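Side-chain contacts in hydroxylase (Rhodococcus sp., PDB 2OR0), which is probably a flavin-dependent hydroxylase of the acyl-CoA dehydrogenase fold, inserting one oxygen atom with reduced flavin as a donor: residues 146-151 with 183-188; 257-262 with 342-347; 264-269 with 347-352. One frame throughout, in Å; residues are numbered along the deposited sequence.

Contact 1 (146-151 with 183-188); sequences YVLKGR and LHVILP
Leu183 sets its CD1 methyl over the ring of Tyr146. The methyl lies 3.7 Å from the ring centroid and only 5° off the ring normal, a CH-pi contact centred on the face. All six ring carbons are therefore at much the same distance from it, Tyr146 CE2 being nearest to Leu183 CD1 at 3.8 Å. The second branch, Leu183 CD2, passes 4.0 Å from Tyr146 OH. The ring gets there because Tyr146 CG is anti to its carbonyl carbon (chi1 -55°). With an alanine here instead of the tyrosine, Leu183 CD1 would probably lose the ring face it rests on, and a gap would be likely beside Ala139. Two residues on, Val185 points CG2 at the end of Leu148, tip to tip, with Val185 CG2 3.9 Å from Leu148 CD2. The two strands belong to the beta domain characteristic of the acyl-CoA dehydrogenase fold. They are not sheet partners: the segments cross at 87° with axes 10.1 Å apart, and no hydrogen bond joins them. The curled sheet folds over itself here, and apolar side chains fill the inside. Leu148 and Ala139 of strand 137-142 meet there too. Leu187 then approaches Leu148 at a slant. Both of its methyls reach the same atom, Leu187 CD1 and Leu187 CD2 each lying 3.8 Å from Leu148 CD2.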
loop_
_atom_site.group_PDB
_atom_site.type_symbol
_atom_site.label_atom_id
_atom_site.label_comp_id
_atom_site.label_asym_id
_atom_site.label_seq_id
_atom_site.Cartn_x
_atom_site.Cartn_y
_atom_site.Cartn_z
ATOM N N TYR A 146 15.490 -1.917 23.085
ATOM C CA TYR A 146 14.672 -0.751 23.450
ATOM C C TYR A 146 13.423 -1.180 24.160
ATOM O O TYR A 146 12.979 -2.330 24.000
ATOM C CB TYR A 146 14.268 0.035 22.201
ATOM C CG TYR A 146 15.430 0.466 21.339
ATOM C CD1 TYR A 146 15.944 1.752 21.437
ATOM C CD2 TYR A 146 16.002 -0.417 20.413
ATOM C CE1 TYR A 146 17.009 2.158 20.653
ATOM C CE2 TYR A 146 17.078 -0.017 19.595
ATOM C CZ TYR A 146 17.566 1.267 19.729
ATOM O OH TYR A 146 18.621 1.674 18.959
ATOM N N VAL A 147 12.821 -0.251 24.915
ATOM C CA VAL A 147 11.467 -0.499 25.420
ATOM C C VAL A 147 10.512 0.494 24.747
ATOM O O VAL A 147 10.784 1.704 24.694
ATOM C CB VAL A 147 11.348 -0.479 26.965
ATOM C CG1 VAL A 147 9.995 -0.984 27.374
ATOM C CG2 VAL A 147 12.421 -1.408 27.606
ATOM N N LEU A 148 9.410 -0.052 24.245
ATOM C CA LEU A 148 8.508 0.661 23.351
ATOM C C LEU A 148 7.168 1.007 24.004
ATOM O O LEU A 148 6.534 0.167 24.604
ATOM C CB LEU A 148 8.242 -0.182 22.093
ATOM C CG LEU A 148 7.583 0.593 20.940
ATOM C CD1 LEU A 148 8.604 1.423 20.190
ATOM C CD2 LEU A 148 6.914 -0.394 20.016
ATOM N N LYS A 149 6.751 2.245 23.830
ATOM C CA LYS A 149 5.420 2.670 24.234
ATOM C C LYS A 149 4.813 3.586 23.160
ATOM O O LYS A 149 5.475 4.482 22.660
ATOM C CB LYS A 149 5.486 3.427 25.560
ATOM C CG LYS A 149 4.119 3.757 26.099
ATOM C CD LYS A 149 4.132 4.829 27.170
ATOM C CE LYS A 149 2.709 4.921 27.771
ATOM N NZ LYS A 149 2.452 6.319 28.018
ATOM N N GLY A 150 3.545 3.385 22.846
ATOM C CA GLY A 150 2.836 4.335 21.981
ATOM C C GLY A 150 1.464 3.861 21.522
ATOM O O GLY A 150 0.991 2.777 21.899
ATOM N N ARG A 151 0.818 4.705 20.715
ATOM C CA ARG A 151 -0.465 4.392 20.095
ATOM C C ARG A 151 -0.345 4.760 18.604
ATOM O O ARG A 151 -0.001 5.892 18.263
ATOM C CB ARG A 151 -1.608 5.170 20.775
ATOM C CG ARG A 151 -2.993 4.880 20.155
ATOM C CD ARG A 151 -4.184 5.164 21.068
ATOM N NE ARG A 151 -5.437 4.826 20.362
ATOM C CZ ARG A 151 -6.625 4.615 20.938
ATOM N NH1 ARG A 151 -6.774 4.694 22.259
ATOM N NH2 ARG A 151 -7.693 4.338 20.188
ATOM N N LEU A 183 13.340 4.629 14.381
ATOM C CA LEU A 183 13.441 3.202 14.106
ATOM C C LEU A 183 12.230 2.681 13.387
ATOM O O LEU A 183 11.145 3.284 13.478
ATOM C CB LEU A 183 13.539 2.399 15.415
ATOM C CG LEU A 183 14.656 2.669 16.445
ATOM C CD1 LEU A 183 14.333 1.908 17.731
ATOM C CD2 LEU A 183 16.032 2.248 15.936
ATOM N N HIS A 184 12.431 1.551 12.699
ATOM C CA HIS A 184 11.397 0.568 12.446
ATOM C C HIS A 184 11.612 -0.624 13.390
ATOM O O HIS A 184 12.731 -1.155 13.498
ATOM C CB HIS A 184 11.433 0.087 10.983
ATOM C CG HIS A 184 11.140 1.159 9.971
ATOM N ND1 HIS A 184 11.332 0.978 8.612
ATOM C CD2 HIS A 184 10.683 2.428 10.114
ATOM C CE1 HIS A 184 10.997 2.081 7.966
ATOM N NE2 HIS A 184 10.607 2.978 8.851
ATOM N N VAL A 185 10.559 -1.053 14.084
ATOM C CA VAL A 185 10.690 -2.097 15.116
ATOM C C VAL A 185 9.700 -3.225 14.844
ATOM O O VAL A 185 8.591 -2.981 14.347
ATOM C CB VAL A 185 10.478 -1.509 16.566
ATOM C CG1 VAL A 185 11.519 -0.447 16.880
ATOM C CG2 VAL A 185 9.057 -0.931 16.749
ATOM N N ILE A 186 10.095 -4.458 15.142
ATOM C CA ILE A 186 9.213 -5.609 14.930
ATOM C C ILE A 186 8.760 -6.181 16.281
ATOM O O ILE A 186 9.595 -6.409 17.169
ATOM C CB ILE A 186 9.900 -6.708 14.064
ATOM C CG1 ILE A 186 10.173 -6.192 12.649
ATOM C CG2 ILE A 186 9.058 -7.969 13.979
ATOM C CD1 ILE A 186 11.660 -6.035 12.359
ATOM N N LEU A 187 7.445 -6.389 16.438
ATOM C CA LEU A 187 6.854 -6.914 17.686
ATOM C C LEU A 187 5.915 -8.046 17.371
ATOM O O LEU A 187 5.173 -7.964 16.401
ATOM C CB LEU A 187 6.042 -5.844 18.432
ATOM C CG LEU A 187 6.756 -4.755 19.224
ATOM C CD1 LEU A 187 7.391 -3.749 18.304
ATOM C CD2 LEU A 187 5.768 -4.063 20.142
ATOM N N PRO A 188 5.944 -9.120 18.183
ATOM C CA PRO A 188 4.940 -10.163 18.052
ATOM C C PRO A 188 3.606 -9.658 18.614
ATOM O O PRO A 188 3.615 -8.744 19.443
ATOM C CB PRO A 188 5.495 -11.290 18.925
ATOM C CG PRO A 188 6.385 -10.606 19.920
ATOM C CD PRO A 188 6.940 -9.417 19.233
#

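Contact 2 (257-262 with 342-347); sequences GITAAV and IAAAWR
Thr259 lays its CG2 methyl against the start of residue Ala345. Thr259 CG2 is 3.8 Å from Ala345 N and 3.9 Å from Ala345 CB, so it meets backbone and side chain together. This is helix-helix packing in the C-terminal helical bundle of the acyl-CoA dehydrogenase fold. Helices 250-277 and 331-356 run side by side in the same direction. Their segments are 9.2 Å apart at the axes and inclined at 20°. Small residues on 342-347 let the helices come this near: the CA atoms of Thr259 and Ala345 are 5.7 Å apart. Ala344, the residue before, adds its CB 4.2 Å from Thr259 CG2.

The two branches of Thr259 do different work. CG2 is anti to the backbone N and carries the apolar contact. OG1 lies beside that N, anti to the carbonyl carbon (chi1 -56°). It is hydrogen-bonded to Gln341 NE2, just before the second segment, and to His386 NE2. A weak bond to Pro255 O adds to these. The buried hydroxyl is thus satisfied by polar groups, and its bonds help fix the rotation that turns the methyl to the alanines. Leu312 of helix 292-324 also packs on Thr259, while Trp97 of helix 93-102 packs on Val262.

One turn after Thr259, Val262 makes a looser contact with the same alanine. Its CG1 branch lies 4.2 Å from Ala345 O and 4.4 Å from Ala345 CB.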
loop_
_atom_site.group_PDB
_atom_site.type_symbol
_atom_site.label_atom_id
_atom_site.label_comp_id
_atom_site.label_asym_id
_atom_site.label_seq_id
_atom_site.Cartn_x
_atom_site.Cartn_y
_atom_site.Cartn_z
ATOM N N GLY A 257 2.809 -0.143 -3.505
ATOM C CA GLY A 257 1.652 -0.960 -3.187
ATOM C C GLY A 257 0.412 -0.147 -2.861
ATOM O O GLY A 257 -0.711 -0.522 -3.232
ATOM N N ILE A 258 0.616 0.958 -2.157
ATOM C CA ILE A 258 -0.471 1.802 -1.679
ATOM C C ILE A 258 -1.149 2.543 -2.870
ATOM O O ILE A 258 -2.352 2.510 -3.016
ATOM C CB ILE A 258 0.065 2.822 -0.620
ATOM C CG1 ILE A 258 0.307 2.108 0.723
ATOM C CG2 ILE A 258 -0.899 3.957 -0.434
ATOM C CD1 ILE A 258 1.170 2.896 1.680
ATOM N N THR A 259 -0.346 3.197 -3.697
ATOM C CA THR A 259 -0.846 3.890 -4.890
ATOM C C THR A 259 -1.369 2.913 -5.950
ATOM O O THR A 259 -2.411 3.164 -6.563
ATOM C CB THR A 259 0.206 4.855 -5.424
ATOM O OG1 THR A 259 0.549 5.740 -4.358
ATOM C CG2 THR A 259 -0.323 5.680 -6.605
ATOM N N ALA A 260 -0.710 1.766 -6.122
ATOM C CA ALA A 260 -1.293 0.706 -6.964
ATOM C C ALA A 260 -2.696 0.299 -6.509
ATOM O O ALA A 260 -3.600 0.145 -7.331
ATOM C CB ALA A 260 -0.374 -0.516 -7.034
ATOM N N ALA A 261 -2.890 0.127 -5.195
ATOM C CA ALA A 261 -4.208 -0.203 -4.652
ATOM C C ALA A 261 -5.214 0.876 -4.989
ATOM O O ALA A 261 -6.279 0.551 -5.482
ATOM C CB ALA A 261 -4.142 -0.437 -3.135
ATOM N N VAL A 262 -4.861 2.149 -4.786
ATOM C CA VAL A 262 -5.746 3.250 -5.168
ATOM C C VAL A 262 -6.092 3.211 -6.682
ATOM O O VAL A 262 -7.249 3.373 -7.069
ATOM C CB VAL A 262 -5.163 4.622 -4.784
ATOM C CG1 VAL A 262 -6.008 5.771 -5.378
ATOM C CG2 VAL A 262 -5.084 4.763 -3.226
ATOM N N ILE A 342 2.669 10.215 -6.346
ATOM C CA ILE A 342 1.653 11.013 -5.683
ATOM C C ILE A 342 0.629 11.496 -6.729
ATOM O O ILE A 342 -0.560 11.312 -6.542
ATOM C CB ILE A 342 2.283 12.231 -4.983
ATOM C CG1 ILE A 342 3.049 11.814 -3.737
ATOM C CG2 ILE A 342 1.199 13.281 -4.631
ATOM C CD1 ILE A 342 4.087 12.855 -3.309
ATOM N N ALA A 343 1.108 12.124 -7.807
ATOM C CA ALA A 343 0.252 12.579 -8.938
ATOM C C ALA A 343 -0.623 11.470 -9.508
ATOM O O ALA A 343 -1.780 11.729 -9.908
ATOM C CB ALA A 343 1.118 13.168 -10.047
ATOM N N ALA A 344 -0.082 10.249 -9.572
ATOM C CA ALA A 344 -0.847 9.114 -10.071
ATOM C C ALA A 344 -2.087 8.817 -9.195
ATOM O O ALA A 344 -3.162 8.541 -9.731
ATOM C CB ALA A 344 0.021 7.866 -10.183
ATOM N N ALA A 345 -1.928 8.838 -7.865
ATOM C CA ALA A 345 -3.083 8.649 -6.966
ATOM C C ALA A 345 -4.148 9.740 -7.190
ATOM O O ALA A 345 -5.330 9.435 -7.349
ATOM C CB ALA A 345 -2.644 8.618 -5.490
ATOM N N TRP A 346 -3.719 10.993 -7.230
ATOM C CA TRP A 346 -4.638 12.103 -7.336
ATOM C C TRP A 346 -5.424 12.101 -8.676
ATOM O O TRP A 346 -6.639 12.334 -8.694
ATOM C CB TRP A 346 -3.905 13.434 -7.160
ATOM C CG TRP A 346 -3.609 13.758 -5.683
ATOM C CD1 TRP A 346 -2.637 13.173 -4.865
ATOM C CD2 TRP A 346 -4.292 14.722 -4.860
ATOM N NE1 TRP A 346 -2.669 13.764 -3.602
ATOM C CE2 TRP A 346 -3.684 14.690 -3.571
ATOM C CE3 TRP A 346 -5.344 15.626 -5.095
ATOM C CZ2 TRP A 346 -4.097 15.525 -2.531
ATOM C CZ3 TRP A 346 -5.766 16.461 -4.040
ATOM C CH2 TRP A 346 -5.136 16.397 -2.781
ATOM N N ARG A 347 -4.702 11.842 -9.770
ATOM C CA ARG A 347 -5.269 11.787 -11.118
ATOM C C ARG A 347 -6.393 10.749 -11.188
ATOM O O ARG A 347 -7.456 11.020 -11.722
ATOM C CB ARG A 347 -4.157 11.480 -12.161
ATOM C CG ARG A 347 -4.589 11.675 -13.643
ATOM C CD ARG A 347 -3.423 11.357 -14.614
ATOM N NE ARG A 347 -2.209 12.115 -14.272
ATOM C CZ ARG A 347 -1.104 11.599 -13.727
ATOM N NH1 ARG A 347 -1.005 10.299 -13.471
ATOM N NH2 ARG A 347 -0.093 12.386 -13.448
#

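Contact 3 (264-269 with 347-352)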
loop_
_atom_site.group_PDB
_atom_site.type_symbol
_atom_site.label_atom_id
_atom_site.label_comp_id
_atom_site.label_asym_id
_atom_site.label_seq_id
_atom_site.Cartn_x
_atom_site.Cartn_y
_atom_site.Cartn_z
ATOM N N GLY A 264 -6.039 0.587 -8.826
ATOM C CA GLY A 264 -6.910 -0.546 -9.102
ATOM C C GLY A 264 -8.309 -0.379 -8.543
ATOM O O GLY A 264 -9.299 -0.847 -9.142
ATOM N N ILE A 265 -8.419 0.299 -7.398
ATOM C CA ILE A 265 -9.743 0.631 -6.880
ATOM C C ILE A 265 -10.521 1.500 -7.887
ATOM O O ILE A 265 -11.682 1.276 -8.121
ATOM C CB ILE A 265 -9.680 1.321 -5.465
ATOM C CG1 ILE A 265 -9.289 0.293 -4.412
ATOM C CG2 ILE A 265 -11.026 1.961 -5.114
ATOM C CD1 ILE A 265 -8.632 0.905 -3.114
ATOM N N THR A 266 -9.873 2.493 -8.469
ATOM C CA THR A 266 -10.573 3.368 -9.405
ATOM C C THR A 266 -10.906 2.630 -10.688
ATOM O O THR A 266 -11.915 2.913 -11.300
ATOM C CB THR A 266 -9.802 4.675 -9.699
ATOM O OG1 THR A 266 -8.579 4.398 -10.401
ATOM C CG2 THR A 266 -9.501 5.425 -8.385
ATOM N N GLU A 267 -10.084 1.643 -11.043
ATOM C CA GLU A 267 -10.358 0.763 -12.174
ATOM C C GLU A 267 -11.579 -0.140 -11.907
ATOM O O GLU A 267 -12.417 -0.331 -12.787
ATOM C CB GLU A 267 -9.105 -0.060 -12.518
ATOM C CG GLU A 267 -8.056 0.725 -13.273
ATOM C CD GLU A 267 -6.718 -0.005 -13.462
ATOM O OE1 GLU A 267 -6.481 -1.060 -12.833
ATOM O OE2 GLU A 267 -5.883 0.520 -14.231
ATOM N N GLY A 268 -11.688 -0.671 -10.689
ATOM C CA GLY A 268 -12.918 -1.293 -10.207
ATOM C C GLY A 268 -14.163 -0.403 -10.311
ATOM O O GLY A 268 -15.200 -0.872 -10.757
ATOM N N ALA A 269 -14.063 0.864 -9.883
ATOM C CA ALA A 269 -15.172 1.821 -9.960
ATOM C C ALA A 269 -15.609 2.033 -11.416
ATOM O O ALA A 269 -16.820 2.009 -11.735
ATOM C CB ALA A 269 -14.757 3.168 -9.353
ATOM N N ARG A 347 -4.702 11.842 -9.770
ATOM C CA ARG A 347 -5.269 11.787 -11.118
ATOM C C ARG A 347 -6.393 10.749 -11.188
ATOM O O ARG A 347 -7.456 11.020 -11.722
ATOM C CB ARG A 347 -4.157 11.480 -12.161
ATOM C CG ARG A 347 -4.589 11.675 -13.643
ATOM C CD ARG A 347 -3.423 11.357 -14.614
ATOM N NE ARG A 347 -2.209 12.115 -14.272
ATOM C CZ ARG A 347 -1.104 11.599 -13.727
ATOM N NH1 ARG A 347 -1.005 10.299 -13.471
ATOM N NH2 ARG A 347 -0.093 12.386 -13.448
ATOM N N ALA A 348 -6.134 9.579 -10.631
ATOM C CA ALA A 348 -7.042 8.443 -10.687
ATOM C C ALA A 348 -8.269 8.720 -9.832
ATOM O O ALA A 348 -9.404 8.497 -10.265
ATOM C CB ALA A 348 -6.323 7.208 -10.211
ATOM N N VAL A 349 -8.062 9.262 -8.635
ATOM C CA VAL A 349 -9.215 9.607 -7.792
ATOM C C VAL A 349 -10.105 10.692 -8.408
ATOM O O VAL A 349 -11.336 10.543 -8.413
ATOM C CB VAL A 349 -8.829 9.935 -6.336
ATOM C CG1 VAL A 349 -10.085 10.308 -5.541
ATOM C CG2 VAL A 349 -8.130 8.719 -5.698
ATOM N N ARG A 350 -9.500 11.762 -8.925
ATOM C CA ARG A 350 -10.286 12.791 -9.585
ATOM C C ARG A 350 -11.117 12.235 -10.761
ATOM O O ARG A 350 -12.252 12.681 -10.986
ATOM C CB ARG A 350 -9.421 13.937 -10.099
ATOM C CG ARG A 350 -8.947 14.919 -8.995
ATOM C CD ARG A 350 -8.384 16.214 -9.616
ATOM N NE ARG A 350 -7.801 17.085 -8.590
ATOM C CZ ARG A 350 -6.496 17.195 -8.352
ATOM N NH1 ARG A 350 -5.627 16.488 -9.084
ATOM N NH2 ARG A 350 -6.053 18.014 -7.383
ATOM N N ALA A 351 -10.545 11.298 -11.507
ATOM C CA ALA A 351 -11.221 10.653 -12.646
ATOM C C ALA A 351 -12.405 9.796 -12.188
ATOM O O ALA A 351 -13.485 9.773 -12.834
ATOM C CB ALA A 351 -10.215 9.794 -13.414
ATOM N N ALA A 352 -12.212 9.087 -11.078
ATOM C CA ALA A 352 -13.302 8.349 -10.489
ATOM C C ALA A 352 -14.416 9.293 -10.018
ATOM O O ALA A 352 -15.597 8.940 -10.138
ATOM C CB ALA A 352 -12.806 7.487 -9.327
#
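Two helices that lie side by side in the C-terminal bundle, 250-277 and 331-356, pack in the same direction here. Their segments have axes 9.3 Å apart and an angle of 18° between them. Thr266 carries the contact, lying between Ala348 and Ala352, which are one turn apart. Its CG2 methyl meets Ala348 O at 3.6 Å and Ala352 CB at 4.0 Å. Its hydroxyl OG1 comes 3.6 Å from Ala348 CB, a packing contact and not a polar one. The hydrogen bond of OG1 goes back to Ile263 O, within its own helix. That bond suits the torsion: OG1 sits between the backbone N and the carbonyl carbon (chi1 66°), while CG2 is anti to the carbonyl carbon. The buried hydroxyl is thereby satisfied, and both branches stay turned to the alanines. Alanines leave room for the close approach, with the CA atoms of Thr266 and Ala352 5.8 Å apart. Val349 is more marginal, its CG2 lying 4.5 Å from Thr266 CG2. Other helices pack around the pair: Ile305 of helix 292-324 touches both Thr266 and Ala351, and helix 370-381 brings Ala377 to Thr266 and Phe373 to Ala269.

How the contacts relate
From the N terminus, contact 1 comes first. It closes a loop of 31 residues within the beta domain, joining strands 145-155 and 182-188, and is complete before the other two begin. Contacts 2 and 3 close long loops of 79 and 77 residues, mostly helix. Their segments alternate along the chain, so these loops cross. Both tie helix 250-277 to helix 331-356, and they share Arg347. They form one continuous seam, with centres 9 Å apart and Val262 CG1 of contact 2 packing on Val349 CG2 of contact 3 at 3.6 Å. Contact 1 stands apart, its centre 28 Å from that of contact 2 and 35 Å from that of contact 3.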